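Local coordinates for sulfate permease family protein (Vibrio cholerae, PDB 4DGH) that forms the STAS domain of a SulP-family membrane protein that probably transports anions such as sulfate, at residues G117-S120 with A121-E125; E39-M42 with G43-E47; Q95-K99 with A100-K104. All blocks are in the same frame, centred on the assembly; numbering follows the deposited sequence.

Interaction 1. Residues G117-S120 with A121-E125; sequences GALS and AALTE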
loop_
_atom_site.group_PDB
_atom_site.type_symbol
_atom_site.label_atom_id
_atom_site.label_comp_id
_atom_site.label_asym_id
_atom_site.label_seq_id
_atom_site.Cartn_x
_atom_site.Cartn_y
_atom_site.Cartn_z
ATOM N N GLY A 117 -4.972 25.387 -11.757
ATOM C CA GLY A 117 -5.418 26.677 -11.183
ATOM C C GLY A 117 -5.138 26.801 -9.653
ATOM O O GLY A 117 -4.844 27.913 -9.142
ATOM N N ALA A 118 -5.196 25.685 -8.920
ATOM C CA ALA A 118 -4.792 25.719 -7.470
ATOM C C ALA A 118 -3.312 26.060 -7.311
ATOM O O ALA A 118 -2.939 26.860 -6.444
ATOM C CB ALA A 118 -5.083 24.311 -6.840
ATOM N N LEU A 119 -2.469 25.475 -8.194
ATOM C CA LEU A 119 -1.015 25.663 -8.140
ATOM C C LEU A 119 -0.676 27.113 -8.486
ATOM O O LEU A 119 0.106 27.766 -7.772
ATOM C CB LEU A 119 -0.293 24.676 -9.114
ATOM C CG LEU A 119 1.264 24.914 -9.318
ATOM C CD1 LEU A 119 1.864 24.691 -7.937
ATOM C CD2 LEU A 119 1.810 23.849 -10.242
ATOM N N SER A 120 -1.265 27.616 -9.566
ATOM C CA SER A 120 -1.147 29.036 -9.942
ATOM C C SER A 120 -1.561 29.977 -8.782
ATOM O O SER A 120 -0.803 30.901 -8.343
ATOM C CB SER A 120 -1.965 29.276 -11.253
ATOM O OG SER A 120 -2.100 30.686 -11.424
ATOM N N ALA A 121 -2.741 29.738 -8.212
ATOM C CA ALA A 121 -3.161 30.558 -7.071
ATOM C C ALA A 121 -2.217 30.487 -5.875
ATOM O O ALA A 121 -1.980 31.512 -5.207
ATOM C CB ALA A 121 -4.559 30.236 -6.624
ATOM N N ALA A 122 -1.682 29.318 -5.589
ATOM C CA ALA A 122 -0.820 29.180 -4.405
ATOM C C ALA A 122 0.497 29.904 -4.639
ATOM O O ALA A 122 1.033 30.621 -3.739
ATOM C CB ALA A 122 -0.479 27.699 -4.150
ATOM N N LEU A 123 1.043 29.718 -5.823
ATOM C CA LEU A 123 2.372 30.335 -6.126
ATOM C C LEU A 123 2.205 31.853 -6.110
ATOM O O LEU A 123 3.093 32.584 -5.630
ATOM C CB LEU A 123 2.905 29.892 -7.466
ATOM C CG LEU A 123 3.281 28.394 -7.617
ATOM C CD1 LEU A 123 3.541 28.038 -9.099
ATOM C CD2 LEU A 123 4.492 28.181 -6.736
ATOM N N THR A 124 1.062 32.341 -6.566
ATOM C CA THR A 124 0.785 33.784 -6.512
ATOM C C THR A 124 0.655 34.310 -5.073
ATOM O O THR A 124 1.182 35.394 -4.748
ATOM C CB THR A 124 -0.526 34.078 -7.248
ATOM O OG1 THR A 124 -0.325 33.804 -8.643
ATOM C CG2 THR A 124 -0.964 35.581 -7.090
ATOM N N GLU A 125 -0.056 33.570 -4.223
ATOM C CA GLU A 125 -0.181 33.930 -2.812
ATOM C C GLU A 125 1.165 33.891 -2.059
ATOM O O GLU A 125 1.484 34.781 -1.259
ATOM C CB GLU A 125 -1.195 33.038 -2.109
ATOM C CG GLU A 125 -1.201 33.223 -0.600
ATOM C CD GLU A 125 -2.488 32.702 0.054
ATOM O OE1 GLU A 125 -3.358 32.082 -0.640
ATOM O OE2 GLU A 125 -2.637 32.909 1.277
#
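L119 and L123 meet one turn apart on the helix, and L123 can be followed outward from its backbone. Its CB sits 3.5 Å from L119 O, the carbonyl oxygen that already takes the hydrogen bond of L123 N. CG then comes closer still, with L123 CG only 3.2 Å from L119 O, a snug fit of a branch point against a carbonyl. The reason lies in the first torsion: at chi1 -66° CG stands beside the backbone N, which leans it back over the preceding turn. From there CD1 reaches the earlier leucine, with L123 CD1 3.9 Å from L119 CG, and the two side chains pass each other at a slant. L119 turns its CG away from its own N and to the side of its carbonyl carbon (chi1 171°), which carries its branches forward to meet L123.

A polar counterpart lies on the neighbouring face. S120 O is gripped twice by one residue. T124 N donates to S120 O at 3.0 Å. T124 OG1 donates to S120 O over the same distance but from above the carbonyl plane, 39° out of it. The hydroxyl thus folds back onto its own helix, and this bond fixes its rotation. The leucine pair meets helix 3-11 and L21 of strand 21-25, whereas A118 and A122 face I53 and I51 of the sheet. The pattern is that of an amphipathic alpha-helix: i to i+4 backbone bonds, a leucine contact at the same spacing and a threonine bonded back to a carbonyl, here in the last helix of the STAS domain.

Interaction 2. Residues E39-M42 with G43-E47; sequences ERVM and GSIQE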
loop_
_atom_site.group_PDB
_atom_site.type_symbol
_atom_site.label_atom_id
_atom_site.label_comp_id
_atom_site.label_asym_id
_atom_site.label_seq_id
_atom_site.Cartn_x
_atom_site.Cartn_y
_atom_site.Cartn_z
ATOM N N GLU A 39 -1.301 12.622 7.704
ATOM C CA GLU A 39 -1.691 13.333 8.877
ATOM C C GLU A 39 -0.594 13.151 9.946
ATOM O O GLU A 39 -0.152 14.103 10.579
ATOM C CB GLU A 39 -3.029 12.698 9.275
ATOM C CG GLU A 39 -3.842 13.484 10.271
ATOM C CD GLU A 39 -5.249 12.888 10.498
ATOM O OE1 GLU A 39 -5.778 12.181 9.602
ATOM O OE2 GLU A 39 -5.819 13.138 11.601
ATOM N N ARG A 40 -0.109 11.912 10.111
ATOM C CA ARG A 40 0.993 11.637 11.034
ATOM C C ARG A 40 2.264 12.373 10.672
ATOM O O ARG A 40 2.850 12.992 11.498
ATOM C CB ARG A 40 1.176 10.113 11.219
ATOM C CG ARG A 40 2.345 9.673 12.117
ATOM C CD ARG A 40 2.271 8.171 12.517
ATOM N NE ARG A 40 2.084 7.249 11.380
ATOM C CZ ARG A 40 0.929 6.622 11.095
ATOM N NH1 ARG A 40 -0.149 6.816 11.887
ATOM N NH2 ARG A 40 0.842 5.821 10.016
ATOM N N VAL A 41 2.631 12.410 9.410
ATOM C CA VAL A 41 3.833 13.091 8.969
ATOM C C VAL A 41 3.717 14.596 9.254
ATOM O O VAL A 41 4.649 15.218 9.766
ATOM C CB VAL A 41 3.982 12.957 7.442
ATOM C CG1 VAL A 41 5.104 13.883 6.950
ATOM C CG2 VAL A 41 4.294 11.519 7.040
HETATM N N MSE A 42 2.574 15.162 8.909
HETATM C CA MSE A 42 2.425 16.613 9.038
HETATM C C MSE A 42 2.499 16.994 10.514
HETATM O O MSE A 42 2.933 18.102 10.870
HETATM C CB MSE A 42 1.071 17.022 8.424
HETATM C CG MSE A 42 1.034 18.527 8.252
HETATM SE SE MSE A 42 2.233 18.978 6.725
HETATM C CE MSE A 42 1.217 18.978 5.044
ATOM N N GLY A 43 2.010 16.117 11.364
ATOM C CA GLY A 43 2.086 16.321 12.833
ATOM C C GLY A 43 3.481 16.181 13.406
ATOM O O GLY A 43 3.814 16.818 14.442
ATOM N N SER A 44 4.315 15.361 12.773
ATOM C CA SER A 44 5.638 15.025 13.374
ATOM C C SER A 44 6.796 15.862 12.862
ATOM O O SER A 44 7.794 16.096 13.578
ATOM C CB SER A 44 5.942 13.506 13.314
ATOM O OG SER A 44 6.411 13.130 12.029
ATOM N N ILE A 45 6.697 16.325 11.638
ATOM C CA ILE A 45 7.761 17.164 11.104
ATOM C C ILE A 45 7.824 18.518 11.809
ATOM O O ILE A 45 6.824 19.020 12.339
ATOM C CB ILE A 45 7.651 17.409 9.593
ATOM C CG1 ILE A 45 6.325 18.147 9.304
ATOM C CG2 ILE A 45 7.867 16.076 8.866
ATOM C CD1 ILE A 45 6.107 18.535 7.837
ATOM N N GLN A 46 9.018 19.076 11.755
ATOM C CA GLN A 46 9.376 20.255 12.500
ATOM C C GLN A 46 8.799 21.477 11.800
ATOM O O GLN A 46 8.170 22.326 12.432
ATOM C CB GLN A 46 10.915 20.382 12.611
ATOM C CG GLN A 46 11.353 21.439 13.647
ATOM C CD GLN A 46 10.642 21.289 15.019
ATOM O OE1 GLN A 46 10.487 20.169 15.581
ATOM N NE2 GLN A 46 10.186 22.421 15.554
ATOM N N GLU A 47 9.012 21.564 10.495
ATOM C CA GLU A 47 8.532 22.671 9.716
ATOM C C GLU A 47 7.408 22.223 8.835
ATOM O O GLU A 47 7.484 21.125 8.205
ATOM C CB GLU A 47 9.577 23.143 8.784
ATOM C CG GLU A 47 10.556 24.056 9.434
ATOM C CD GLU A 47 11.585 24.406 8.423
ATOM O OE1 GLU A 47 11.163 24.882 7.335
ATOM O OE2 GLU A 47 12.775 24.146 8.709
#
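The V41 carbonyl is the flat group on which S44 and I45 converge. Over one face of its plane stands S44 N, hydrogen-bonded to V41 O at 3.0 Å but lifted 69° out of the plane. I45 N comes to the same oxygen nearly along the C=O axis, with I45 N to V41 O also 3.0 Å and a straight N-H approach of 163°. One oxygen therefore serves two successive amides as the helix tightens at its end; S44 N keeps a weak bond to R40 O as well.

I45, the first residue to leave helical angles, wraps its side chain around the same carbonyl. With CG1 set between the backbone N and the carbonyl carbon (chi1 62°), both branches come in close: I45 CG1 and I45 CG2 each lie 3.4 Å from V41 O. Beyond the oxygen the branches part company. I45 CG2 touches V41 CG1 at 4.0 Å, and I45 CD1 reaches the selenium of selenomethionine M42, with SE 4.1 Å away.

M42 continues inward from helix 32-44 to F77 of helix 64-78, while V41 packs on F32 of the second subunit and I45 on Q68 of that subunit. R80 binds I45 O, tying the outgoing chain down in the crossover that links parallel strands 21-25 and 51-55 through helix 32-44.

Interaction 3. Residues Q95-K99 with A100-K104; sequences QKLVK and AGIVK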
loop_
_atom_site.group_PDB
_atom_site.type_symbol
_atom_site.label_atom_id
_atom_site.label_comp_id
_atom_site.label_asym_id
_atom_site.label_seq_id
_atom_site.Cartn_x
_atom_site.Cartn_y
_atom_site.Cartn_z
ATOM N N GLN A 95 -20.135 18.120 -5.706
ATOM C CA GLN A 95 -21.452 18.304 -4.976
ATOM C C GLN A 95 -21.382 17.763 -3.566
ATOM O O GLN A 95 -21.909 18.393 -2.668
ATOM C CB GLN A 95 -22.668 17.652 -5.679
ATOM C CG GLN A 95 -22.708 17.898 -7.192
ATOM C CD GLN A 95 -23.734 17.029 -7.974
ATOM O OE1 GLN A 95 -23.382 16.295 -8.930
ATOM N NE2 GLN A 95 -24.995 17.150 -7.606
ATOM N N LYS A 96 -20.758 16.588 -3.382
ATOM C CA LYS A 96 -20.652 15.999 -2.038
ATOM C C LYS A 96 -19.837 16.893 -1.106
ATOM O O LYS A 96 -20.166 17.037 0.058
ATOM C CB LYS A 96 -19.948 14.635 -2.065
ATOM C CG LYS A 96 -20.765 13.452 -1.813
ATOM C CD LYS A 96 -20.770 13.080 -0.368
ATOM C CE LYS A 96 -22.007 12.254 -0.273
ATOM N NZ LYS A 96 -21.699 10.886 -0.701
ATOM N N LEU A 97 -18.733 17.468 -1.607
ATOM C CA LEU A 97 -17.881 18.309 -0.790
ATOM C C LEU A 97 -18.698 19.550 -0.224
ATOM O O LEU A 97 -18.474 19.982 0.911
ATOM C CB LEU A 97 -16.702 18.827 -1.613
ATOM C CG LEU A 97 -15.667 17.696 -2.049
ATOM C CD1 LEU A 97 -14.483 18.400 -2.687
ATOM C CD2 LEU A 97 -15.222 16.878 -0.853
ATOM N N VAL A 98 -19.592 20.082 -1.055
ATOM C CA VAL A 98 -20.450 21.219 -0.650
ATOM C C VAL A 98 -21.452 20.702 0.405
ATOM O O VAL A 98 -21.444 21.158 1.554
ATOM C CB VAL A 98 -21.207 21.809 -1.850
ATOM C CG1 VAL A 98 -22.278 22.851 -1.378
ATOM C CG2 VAL A 98 -20.213 22.477 -2.807
ATOM N N LYS A 99 -22.195 19.667 0.060
ATOM C CA LYS A 99 -23.232 19.170 0.970
ATOM C C LYS A 99 -22.687 18.719 2.324
ATOM O O LYS A 99 -23.369 18.873 3.329
ATOM C CB LYS A 99 -24.032 17.999 0.353
ATOM C CG LYS A 99 -24.555 18.211 -1.086
ATOM C CD LYS A 99 -25.683 17.221 -1.469
ATOM C CE LYS A 99 -25.425 15.756 -1.004
ATOM N NZ LYS A 99 -24.560 14.916 -1.900
ATOM N N ALA A 100 -21.471 18.161 2.352
ATOM C CA ALA A 100 -20.874 17.680 3.573
ATOM C C ALA A 100 -20.194 18.713 4.428
ATOM O O ALA A 100 -19.827 18.396 5.569
ATOM C CB ALA A 100 -19.899 16.558 3.265
ATOM N N GLY A 101 -20.072 19.951 3.948
ATOM C CA GLY A 101 -19.373 20.978 4.706
ATOM C C GLY A 101 -17.847 21.027 4.505
ATOM O O GLY A 101 -17.134 21.725 5.254
ATOM N N ILE A 102 -17.317 20.292 3.532
ATOM C CA ILE A 102 -15.845 20.365 3.307
ATOM C C ILE A 102 -15.520 21.731 2.697
ATOM O O ILE A 102 -14.510 22.369 3.033
ATOM C CB ILE A 102 -15.304 19.200 2.456
ATOM C CG1 ILE A 102 -15.562 17.832 3.169
ATOM C CG2 ILE A 102 -13.814 19.382 2.172
ATOM C CD1 ILE A 102 -14.953 17.765 4.562
ATOM N N VAL A 103 -16.388 22.205 1.808
ATOM C CA VAL A 103 -16.104 23.491 1.131
ATOM C C VAL A 103 -16.110 24.596 2.186
ATOM O O VAL A 103 -15.216 25.422 2.191
ATOM C CB VAL A 103 -17.085 23.769 -0.027
ATOM C CG1 VAL A 103 -16.978 25.220 -0.516
ATOM C CG2 VAL A 103 -16.850 22.775 -1.160
ATOM N N LYS A 104 -17.092 24.569 3.079
ATOM C CA LYS A 104 -17.147 25.472 4.239
ATOM C C LYS A 104 -15.848 25.447 4.952
ATOM O O LYS A 104 -15.268 26.489 5.193
ATOM C CB LYS A 104 -18.264 25.068 5.238
ATOM C CG LYS A 104 -18.276 25.943 6.489
ATOM C CD LYS A 104 -18.991 25.266 7.649
ATOM C CE LYS A 104 -19.000 26.205 8.843
ATOM N NZ LYS A 104 -20.099 25.805 9.749
HETATM O O HOH W 1 -19.723 23.219 2.372
#
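Backbone bonds from the amides of 100-103 to the carbonyls of 96-98 turn the chain out of one helix and straight into the next. The last ordinary helical link is A100 N to K96 O, at 2.9 Å. Then the pattern changes: G101 N bonds to V98 O at 3.0 Å, and I102 N makes a weak bond to L97 O at 2.9 Å. These two backward bonds, with the positive phi of G101 (86°), define a Schellman motif; at that backbone shape a CB would press on the preceding carbonyl oxygen, which by itself calls for glycine. L97 O takes a further hydrogen bond from V103 N, which approaches from above the carbonyl plane, 51° out of it. G101 is at the same time the N-cap of helix 102-106. A water donates to V98 O and accepts from K104 N, carrying the link one residue beyond the direct bonds.

Apolar contacts bridge the turn, from the buried L97-I102 pair to the more open valine flank. L97 CD2 meets I102 CB at 4.0 Å, the apolar contact between the residues at either end of the I102 N to L97 O bond that commonly accompanies a Schellman motif. V103 fills the flank with one methyl: V103 CG2 lies 3.8 Å from V98 CG2 and 4.0 Å from L97 CB. The two valines run alongside each other and point the same way.

The lysine ends lead away from the turn to partners beyond it. K96 NZ binds M62 O and also L17 O of the third subunit, and K99 NZ binds T16 OG1 of that subunit.

Within the chain, helices 91-99 and 102-106 come after strand 83-87 and before the short strand 111-112. Helix 64-78 packs against the bend between them, L70 touching L97, I67 touching A100 and both E71 and I74 touching I102.

Overall arrangement
Read from the N terminus, the contacts come in series, interaction 2 first, then interaction 3, then interaction 1; none nests inside or crosses another. Each is local, so none closes a long loop. Interaction 2 ends helix 32-44 before the chain returns to strand 51-55. Interaction 3 follows strand 83-87 and joins two short helices ahead of strand 111-112, and interaction 1 lies midway along the final helix. Their nearest atoms stay about 12 to 13 Å apart. Helix 64-78 packs against both interaction 2 and interaction 3, whereas interaction 1 rests on strands 21-25 and 51-55 and on helix 3-11.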